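PDB 3HYW: sulfide-quinone reductase from Aquifex aeolicus, which oxidises hydrogen sulfide with the help of a quinone and a bound FAD, building polysulfide that is released typically as cyclooctasulfur. Local coordinates for residues 98-103 and 329-334; 138-143 and 168-173. All coordinates share one frame; numbering follows the deposited sequence.

Contact 1. Residues 98-103 and 329-334; sequences YDYLVI and VNDIRN
The Y100 ring meets D331 at its edge and I332 obliquely, at its hydroxyl end. The carboxylate carbon CG of D331 lies in the plane of the ring, yet the carboxylate itself is turned 80° from that plane, so the carboxylate stands nearly upright at the ring's edge. Its OD2 sits 3.2 Å from Y100 CE1 and accepts a short hydrogen bond from Y100 OH, at 2.5 Å, through the lone pair anti to the other oxygen. Beside this bond, I332 CG1 packs against the ring, 3.5 Å from Y100 CE2; I332 CD1 follows at 3.9 Å from the same Y100 carbon. D331 holds CG anti to its own nitrogen (chi1 -171°), which carries the carboxylate out from the helix to the phenol. A phenylalanine here would probably leave OD2 of D331 without its phenol donor and remove the oxygen that lies closest to I332 CG1. The helix end is a Schellman motif: N334 takes a positive phi (53°) and its N bonds to D331 O at 3.2 Å, while N330 O receives the amide following N334. Of the two residues Y100 touches across this contact, D331 is exposed and I332 partly so, whereas the tyrosine is buried; the hydrogen bond thus lies where interior gives way to surface. The Y98 ring belongs to the other side of the strand, with L101 CB over one of its faces, 3.5 Å above the plane. Strand 100-103 runs parallel between strands 4-8 and 289-291 in the Rossmann-type sheet. Helix 314-332 packs along one side of it, I328 meeting both Y100 and V102 and V324 meeting V102, while Y98, L101 and I103 reach I81 of strand 78-82.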
ATOM      1  N   TYR A  98     -15.568 -42.356  32.503  1.00 35.93           N
ATOM      2  CA  TYR A  98     -15.684 -40.930  32.800  1.00 34.56           C
ATOM      3  C   TYR A  98     -17.128 -40.491  32.990  1.00 34.06           C
ATOM      4  O   TYR A  98     -18.052 -41.103  32.454  1.00 33.97           O
ATOM      5  CB  TYR A  98     -14.997 -40.081  31.714  1.00 34.26           C
ATOM      6  CG  TYR A  98     -15.609 -40.182  30.329  1.00 33.63           C
ATOM      7  CD1 TYR A  98     -15.030 -40.988  29.348  1.00 33.78           C
ATOM      8  CD2 TYR A  98     -16.758 -39.457  29.994  1.00 32.72           C
ATOM      9  CE1 TYR A  98     -15.584 -41.078  28.068  1.00 33.14           C
ATOM     10  CE2 TYR A  98     -17.322 -39.542  28.722  1.00 32.94           C
ATOM     11  CZ  TYR A  98     -16.730 -40.351  27.765  1.00 32.95           C
ATOM     12  OH  TYR A  98     -17.289 -40.444  26.515  1.00 31.95           O
ATOM     13  N   ASP A  99     -17.306 -39.428  33.769  1.00 33.55           N
ATOM     14  CA  ASP A  99     -18.583 -38.733  33.866  1.00 32.97           C
ATOM     15  C   ASP A  99     -18.604 -37.608  32.831  1.00 33.20           C
ATOM     16  O   ASP A  99     -19.633 -37.337  32.206  1.00 33.25           O
ATOM     17  CB  ASP A  99     -18.774 -38.183  35.282  1.00 32.54           C
ATOM     18  CG  ASP A  99     -18.872 -39.288  36.323  1.00 31.91           C
ATOM     19  OD1 ASP A  99     -19.620 -40.252  36.080  1.00 30.91           O
ATOM     20  OD2 ASP A  99     -18.201 -39.200  37.369  1.00 30.15           O
ATOM     21  N   TYR A 100     -17.453 -36.962  32.662  1.00 33.10           N
ATOM     22  CA  TYR A 100     -17.261 -35.951  31.619  1.00 33.14           C
ATOM     23  C   TYR A 100     -15.931 -36.194  30.928  1.00 32.91           C
ATOM     24  O   TYR A 100     -14.979 -36.646  31.561  1.00 33.30           O
ATOM     25  CB  TYR A 100     -17.293 -34.537  32.209  1.00 33.27           C
ATOM     26  CG  TYR A 100     -18.548 -34.223  32.987  1.00 34.03           C
ATOM     27  CD1 TYR A 100     -19.617 -33.556  32.391  1.00 34.72           C
ATOM     28  CD2 TYR A 100     -18.666 -34.595  34.327  1.00 34.73           C
ATOM     29  CE1 TYR A 100     -20.777 -33.284  33.112  1.00 34.46           C
ATOM     30  CE2 TYR A 100     -19.815 -34.334  35.049  1.00 34.48           C
ATOM     31  CZ  TYR A 100     -20.864 -33.677  34.443  1.00 34.62           C
ATOM     32  OH  TYR A 100     -21.997 -33.413  35.177  1.00 34.13           O
ATOM     33  N   LEU A 101     -15.872 -35.892  29.632  1.00 32.54           N
ATOM     34  CA  LEU A 101     -14.657 -36.069  28.842  1.00 32.03           C
ATOM     35  C   LEU A 101     -14.263 -34.773  28.141  1.00 31.83           C
ATOM     36  O   LEU A 101     -15.094 -34.135  27.498  1.00 31.48           O
ATOM     37  CB  LEU A 101     -14.851 -37.174  27.790  1.00 32.03           C
ATOM     38  CG  LEU A 101     -13.706 -37.395  26.793  1.00 31.85           C
ATOM     39  CD1 LEU A 101     -12.544 -38.100  27.470  1.00 31.81           C
ATOM     40  CD2 LEU A 101     -14.155 -38.168  25.570  1.00 31.80           C
ATOM     41  N   VAL A 102     -12.993 -34.401  28.272  1.00 31.67           N
ATOM     42  CA  VAL A 102     -12.437 -33.259  27.540  1.00 31.66           C
ATOM     43  C   VAL A 102     -11.398 -33.752  26.528  1.00 31.51           C
ATOM     44  O   VAL A 102     -10.374 -34.333  26.902  1.00 31.53           O
ATOM     45  CB  VAL A 102     -11.778 -32.219  28.486  1.00 31.54           C
ATOM     46  CG1 VAL A 102     -11.222 -31.046  27.692  1.00 31.41           C
ATOM     47  CG2 VAL A 102     -12.764 -31.736  29.529  1.00 31.07           C
ATOM     48  N   ILE A 103     -11.669 -33.511  25.252  1.00 31.42           N
ATOM     49  CA  ILE A 103     -10.740 -33.883  24.189  1.00 31.44           C
ATOM     50  C   ILE A 103      -9.880 -32.682  23.823  1.00 31.45           C
ATOM     51  O   ILE A 103     -10.393 -31.650  23.371  1.00 32.00           O
ATOM     52  CB  ILE A 103     -11.469 -34.450  22.942  1.00 31.02           C
ATOM     53  CG1 ILE A 103     -12.420 -35.581  23.361  1.00 31.30           C
ATOM     54  CG2 ILE A 103     -10.439 -34.926  21.894  1.00 30.57           C
ATOM     55  CD1 ILE A 103     -13.391 -36.030  22.291  1.00 31.08           C
ATOM     56  N   VAL A 329     -18.585 -27.911  35.540  1.00 33.81           N
ATOM     57  CA  VAL A 329     -18.863 -27.642  36.943  1.00 34.37           C
ATOM     58  C   VAL A 329     -20.347 -27.300  37.154  1.00 34.59           C
ATOM     59  O   VAL A 329     -20.987 -27.833  38.064  1.00 34.57           O
ATOM     60  CB  VAL A 329     -17.909 -26.532  37.474  1.00 34.28           C
ATOM     61  CG1 VAL A 329     -18.435 -25.890  38.740  1.00 34.88           C
ATOM     62  CG2 VAL A 329     -16.518 -27.112  37.695  1.00 34.72           C
ATOM     63  N   ASN A 330     -20.889 -26.442  36.291  1.00 34.65           N
ATOM     64  CA  ASN A 330     -22.295 -26.055  36.363  1.00 34.91           C
ATOM     65  C   ASN A 330     -23.264 -27.197  36.070  1.00 35.42           C
ATOM     66  O   ASN A 330     -24.363 -27.235  36.625  1.00 35.52           O
ATOM     67  CB  ASN A 330     -22.582 -24.869  35.448  1.00 34.98           C
ATOM     68  CG  ASN A 330     -22.083 -23.565  36.021  1.00 34.85           C
ATOM     69  OD1 ASN A 330     -21.506 -23.533  37.110  1.00 35.49           O
ATOM     70  ND2 ASN A 330     -22.298 -22.476  35.291  1.00 35.09           N
ATOM     71  N   ASP A 331     -22.860 -28.125  35.204  1.00 35.56           N
ATOM     72  CA  ASP A 331     -23.673 -29.315  34.976  1.00 35.80           C
ATOM     73  C   ASP A 331     -23.736 -30.167  36.243  1.00 35.93           C
ATOM     74  O   ASP A 331     -24.825 -30.574  36.666  1.00 36.15           O
ATOM     75  CB  ASP A 331     -23.164 -30.143  33.798  1.00 35.49           C
ATOM     76  CG  ASP A 331     -24.123 -31.254  33.425  1.00 36.14           C
ATOM     77  OD1 ASP A 331     -25.174 -30.954  32.819  1.00 35.91           O
ATOM     78  OD2 ASP A 331     -23.840 -32.425  33.757  1.00 36.56           O
ATOM     79  N   ILE A 332     -22.570 -30.410  36.851  1.00 36.18           N
ATOM     80  CA  ILE A 332     -22.464 -31.163  38.109  1.00 36.27           C
ATOM     81  C   ILE A 332     -23.346 -30.559  39.208  1.00 36.79           C
ATOM     82  O   ILE A 332     -24.026 -31.283  39.943  1.00 36.85           O
ATOM     83  CB  ILE A 332     -20.987 -31.238  38.608  1.00 36.24           C
ATOM     84  CG1 ILE A 332     -20.135 -32.068  37.645  1.00 35.51           C
ATOM     85  CG2 ILE A 332     -20.908 -31.803  40.057  1.00 35.70           C
ATOM     86  CD1 ILE A 332     -18.641 -32.033  37.925  1.00 36.01           C
ATOM     87  N   ARG A 333     -23.335 -29.231  39.301  1.00 37.29           N
ATOM     88  CA  ARG A 333     -24.028 -28.515  40.369  1.00 37.84           C
ATOM     89  C   ARG A 333     -25.481 -28.156  40.038  1.00 37.82           C
ATOM     90  O   ARG A 333     -26.129 -27.449  40.805  1.00 38.05           O
ATOM     91  CB  ARG A 333     -23.237 -27.256  40.747  1.00 38.25           C
ATOM     92  CG  ARG A 333     -21.933 -27.546  41.477  1.00 39.38           C
ATOM     93  CD  ARG A 333     -21.119 -26.293  41.680  1.00 42.29           C
ATOM     94  NE  ARG A 333     -19.909 -26.561  42.454  1.00 44.24           N
ATOM     95  CZ  ARG A 333     -18.843 -25.766  42.489  1.00 45.39           C
ATOM     96  NH1 ARG A 333     -18.819 -24.635  41.789  1.00 45.42           N
ATOM     97  NH2 ARG A 333     -17.793 -26.108  43.222  1.00 46.05           N
ATOM     98  N   ASN A 334     -25.986 -28.658  38.910  1.00 37.65           N
ATOM     99  CA  ASN A 334     -27.324 -28.316  38.400  1.00 37.68           C
ATOM    100  C   ASN A 334     -27.534 -26.804  38.278  1.00 37.45           C
ATOM    101  O   ASN A 334     -28.578 -26.264  38.662  1.00 37.37           O
ATOM    102  CB  ASN A 334     -28.445 -28.992  39.217  1.00 37.64           C
ATOM    103  CG  ASN A 334     -29.792 -28.995  38.489  1.00 38.41           C
ATOM    104  OD1 ASN A 334     -29.858 -28.906  37.257  1.00 38.64           O
ATOM    105  ND2 ASN A 334     -30.877 -29.111  39.257  1.00 38.99           N
TER

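Contact 2. Residues 138-143 and 168-173; sequences ELYANP and HYELKK
Y140 reaches from helix 126-141 to E170 and L171 on helix 158-173, the helix of a beta-alpha-beta crossover between parallel strands 146-150 and 182-185 in the protein's second, Rossmann-like sheet. The backbones come nearest at Y140 and L171, whose CA atoms are 7.6 Å apart, leaving side chains to fill the gap. From CB, Y140 sets CG anti to the carbonyl carbon (chi1 -50°), and this swings the ring over to the second helix. Y140 CD2 comes first, 3.7 Å from L171 CD2; that methyl lies in the plane of the ring, at its edge, so this is an edge contact and no methyl-on-face packing. Y140 CE2 bridges the two partners, being 3.8 Å from L171 CD2 and 4.0 Å from E170 CG. Farther out, CZ of Y140 approaches the same E170 methylene at 3.8 Å. E170 offers tyrosine its aliphatic part because its chain bends at chi2 (70°), turning the carboxylate to other partners: OE2 forms a salt bridge with R174 and OE1 accepts a hydrogen bond from W52 NE1. R174 also makes a cation-pi contact with Y140, and M50 touches both Y140 and E170. At the tip, Y140 OH rests 3.4 Å from the methylene carbon CG of E170.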
ATOM      1  N   GLU A 138      23.480 -26.989   8.400  1.00 39.50           N
ATOM      2  CA  GLU A 138      23.911 -27.325   7.038  1.00 39.63           C
ATOM      3  C   GLU A 138      23.714 -26.162   6.049  1.00 38.72           C
ATOM      4  O   GLU A 138      24.486 -26.005   5.102  1.00 38.75           O
ATOM      5  CB  GLU A 138      23.157 -28.575   6.565  1.00 39.58           C
ATOM      6  CG  GLU A 138      23.594 -29.142   5.213  1.00 41.08           C
ATOM      7  CD  GLU A 138      22.680 -30.261   4.702  1.00 41.55           C
ATOM      8  OE1 GLU A 138      21.842 -30.774   5.486  1.00 44.34           O
ATOM      9  OE2 GLU A 138      22.805 -30.632   3.509  1.00 43.68           O
ATOM     10  N   LEU A 139      22.677 -25.358   6.268  1.00 37.88           N
ATOM     11  CA  LEU A 139      22.429 -24.179   5.440  1.00 37.05           C
ATOM     12  C   LEU A 139      23.465 -23.075   5.669  1.00 36.69           C
ATOM     13  O   LEU A 139      23.915 -22.436   4.717  1.00 36.19           O
ATOM     14  CB  LEU A 139      21.016 -23.637   5.669  1.00 37.01           C
ATOM     15  CG  LEU A 139      20.675 -22.294   5.015  1.00 36.59           C
ATOM     16  CD1 LEU A 139      20.484 -22.441   3.496  1.00 36.13           C
ATOM     17  CD2 LEU A 139      19.455 -21.677   5.674  1.00 35.50           C
ATOM     18  N   TYR A 140      23.839 -22.854   6.927  1.00 36.38           N
ATOM     19  CA  TYR A 140      24.843 -21.843   7.272  1.00 36.42           C
ATOM     20  C   TYR A 140      26.214 -22.212   6.700  1.00 36.57           C
ATOM     21  O   TYR A 140      26.964 -21.339   6.253  1.00 36.59           O
ATOM     22  CB  TYR A 140      24.953 -21.655   8.792  1.00 36.21           C
ATOM     23  CG  TYR A 140      23.647 -21.444   9.537  1.00 36.03           C
ATOM     24  CD1 TYR A 140      23.399 -22.114  10.737  1.00 36.74           C
ATOM     25  CD2 TYR A 140      22.665 -20.571   9.055  1.00 35.92           C
ATOM     26  CE1 TYR A 140      22.209 -21.924  11.443  1.00 36.29           C
ATOM     27  CE2 TYR A 140      21.463 -20.379   9.751  1.00 35.76           C
ATOM     28  CZ  TYR A 140      21.246 -21.059  10.940  1.00 36.04           C
ATOM     29  OH  TYR A 140      20.073 -20.876  11.638  1.00 35.58           O
ATOM     30  N   ALA A 141      26.526 -23.509   6.726  1.00 36.77           N
ATOM     31  CA  ALA A 141      27.769 -24.046   6.183  1.00 37.07           C
ATOM     32  C   ALA A 141      27.812 -23.915   4.659  1.00 37.31           C
ATOM     33  O   ALA A 141      28.827 -23.509   4.092  1.00 37.15           O
ATOM     34  CB  ALA A 141      27.934 -25.503   6.599  1.00 37.03           C
ATOM     35  N   ASN A 142      26.700 -24.257   4.011  1.00 37.45           N
ATOM     36  CA  ASN A 142      26.587 -24.182   2.559  1.00 37.63           C
ATOM     37  C   ASN A 142      25.350 -23.394   2.139  1.00 37.48           C
ATOM     38  O   ASN A 142      24.301 -23.982   1.858  1.00 37.74           O
ATOM     39  CB  ASN A 142      26.591 -25.586   1.952  1.00 37.87           C
ATOM     40  CG  ASN A 142      27.923 -26.291   2.137  1.00 38.85           C
ATOM     41  OD1 ASN A 142      28.933 -25.904   1.543  1.00 39.73           O
ATOM     42  ND2 ASN A 142      27.933 -27.328   2.970  1.00 39.58           N
ATOM     43  N   PRO A 143      25.465 -22.051   2.107  1.00 37.25           N
ATOM     44  CA  PRO A 143      24.315 -21.175   1.854  1.00 36.99           C
ATOM     45  C   PRO A 143      23.705 -21.361   0.461  1.00 36.70           C
ATOM     46  O   PRO A 143      24.425 -21.570  -0.516  1.00 36.75           O
ATOM     47  CB  PRO A 143      24.904 -19.767   2.007  1.00 37.03           C
ATOM     48  CG  PRO A 143      26.364 -19.935   1.750  1.00 37.54           C
ATOM     49  CD  PRO A 143      26.704 -21.278   2.312  1.00 37.29           C
ATOM     50  N   HIS A 168      16.087 -14.918   8.784  1.00 32.24           N
ATOM     51  CA  HIS A 168      16.684 -13.685   8.249  1.00 32.28           C
ATOM     52  C   HIS A 168      17.594 -13.003   9.281  1.00 32.24           C
ATOM     53  O   HIS A 168      18.722 -12.610   8.967  1.00 31.99           O
ATOM     54  CB  HIS A 168      15.596 -12.704   7.781  1.00 32.01           C
ATOM     55  CG  HIS A 168      16.101 -11.312   7.556  1.00 32.50           C
ATOM     56  ND1 HIS A 168      16.787 -10.944   6.418  1.00 32.03           N
ATOM     57  CD2 HIS A 168      16.042 -10.203   8.333  1.00 32.76           C
ATOM     58  CE1 HIS A 168      17.121  -9.669   6.498  1.00 32.67           C
ATOM     59  NE2 HIS A 168      16.682  -9.195   7.651  1.00 33.09           N
ATOM     60  N   TYR A 169      17.082 -12.857  10.503  1.00 32.08           N
ATOM     61  CA  TYR A 169      17.824 -12.264  11.609  1.00 32.78           C
ATOM     62  C   TYR A 169      19.122 -13.033  11.871  1.00 32.80           C
ATOM     63  O   TYR A 169      20.195 -12.435  11.950  1.00 32.64           O
ATOM     64  CB  TYR A 169      16.953 -12.209  12.874  1.00 33.33           C
ATOM     65  CG  TYR A 169      17.699 -11.773  14.119  1.00 34.14           C
ATOM     66  CD1 TYR A 169      17.875 -10.421  14.416  1.00 34.25           C
ATOM     67  CD2 TYR A 169      18.225 -12.713  15.004  1.00 35.04           C
ATOM     68  CE1 TYR A 169      18.566 -10.016  15.561  1.00 34.52           C
ATOM     69  CE2 TYR A 169      18.915 -12.315  16.158  1.00 35.40           C
ATOM     70  CZ  TYR A 169      19.076 -10.970  16.424  1.00 34.74           C
ATOM     71  OH  TYR A 169      19.752 -10.580  17.555  1.00 35.78           O
ATOM     72  N   GLU A 170      19.010 -14.356  11.982  1.00 32.81           N
ATOM     73  CA  GLU A 170      20.160 -15.229  12.227  1.00 32.94           C
ATOM     74  C   GLU A 170      21.213 -15.130  11.125  1.00 32.92           C
ATOM     75  O   GLU A 170      22.409 -15.044  11.410  1.00 32.98           O
ATOM     76  CB  GLU A 170      19.697 -16.682  12.396  1.00 32.83           C
ATOM     77  CG  GLU A 170      20.814 -17.703  12.648  1.00 33.21           C
ATOM     78  CD  GLU A 170      21.471 -17.571  14.021  1.00 35.06           C
ATOM     79  OE1 GLU A 170      20.801 -17.132  14.986  1.00 34.19           O
ATOM     80  OE2 GLU A 170      22.664 -17.923  14.130  1.00 35.25           O
ATOM     81  N   LEU A 171      20.762 -15.137   9.870  1.00 32.92           N
ATOM     82  CA  LEU A 171      21.663 -15.047   8.722  1.00 32.91           C
ATOM     83  C   LEU A 171      22.399 -13.708   8.695  1.00 33.27           C
ATOM     84  O   LEU A 171      23.585 -13.655   8.373  1.00 33.01           O
ATOM     85  CB  LEU A 171      20.905 -15.292   7.407  1.00 32.69           C
ATOM     86  CG  LEU A 171      20.248 -16.675   7.238  1.00 32.13           C
ATOM     87  CD1 LEU A 171      19.242 -16.692   6.094  1.00 31.01           C
ATOM     88  CD2 LEU A 171      21.294 -17.773   7.052  1.00 30.96           C
ATOM     89  N   LYS A 172      21.690 -12.639   9.050  1.00 33.91           N
ATOM     90  CA  LYS A 172      22.281 -11.307   9.158  1.00 34.87           C
ATOM     91  C   LYS A 172      23.271 -11.228  10.329  1.00 35.06           C
ATOM     92  O   LYS A 172      24.275 -10.515  10.257  1.00 34.98           O
ATOM     93  CB  LYS A 172      21.176 -10.260   9.302  1.00 35.20           C
ATOM     94  CG  LYS A 172      21.549  -8.873   8.797  1.00 37.41           C
ATOM     95  CD  LYS A 172      20.307  -7.998   8.657  1.00 39.67           C
ATOM     96  CE  LYS A 172      20.691  -6.528   8.631  1.00 42.13           C
ATOM     97  NZ  LYS A 172      19.532  -5.644   8.311  1.00 44.14           N
ATOM     98  N   LYS A 173      22.980 -11.973  11.394  1.00 35.19           N
ATOM     99  CA  LYS A 173      23.881 -12.112  12.542  1.00 35.60           C
ATOM    100  C   LYS A 173      25.182 -12.803  12.111  1.00 35.10           C
ATOM    101  O   LYS A 173      26.277 -12.381  12.490  1.00 34.96           O
ATOM    102  CB  LYS A 173      23.175 -12.896  13.664  1.00 35.37           C
ATOM    103  CG  LYS A 173      23.957 -13.058  14.959  1.00 36.76           C
ATOM    104  CD  LYS A 173      23.112 -13.750  16.031  1.00 37.10           C
ATOM    105  CE  LYS A 173      23.956 -14.172  17.235  1.00 40.24           C
ATOM    106  NZ  LYS A 173      24.829 -13.068  17.752  1.00 41.50           N
TER

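In the fold
Contact 1 and contact 2 share no helix or strand and lie on opposite sides of the chain's centre, their centres about 51 Å apart and their nearest atoms about 34 Å apart. Each uses a tyrosine, but differently. In contact 1 a strand of the parallel sheet meets the C-terminal end of a helix, partly buried, and the phenol donates a hydrogen bond to the carboxylate of an exposed aspartate. Contact 2 joins two helices beside the mixed sheet; it is buried and has no hydrogen bond across it, the acid presenting only carbon to the phenol. Along the sequence, 138-173 is nested within the loop that contact 1 closes.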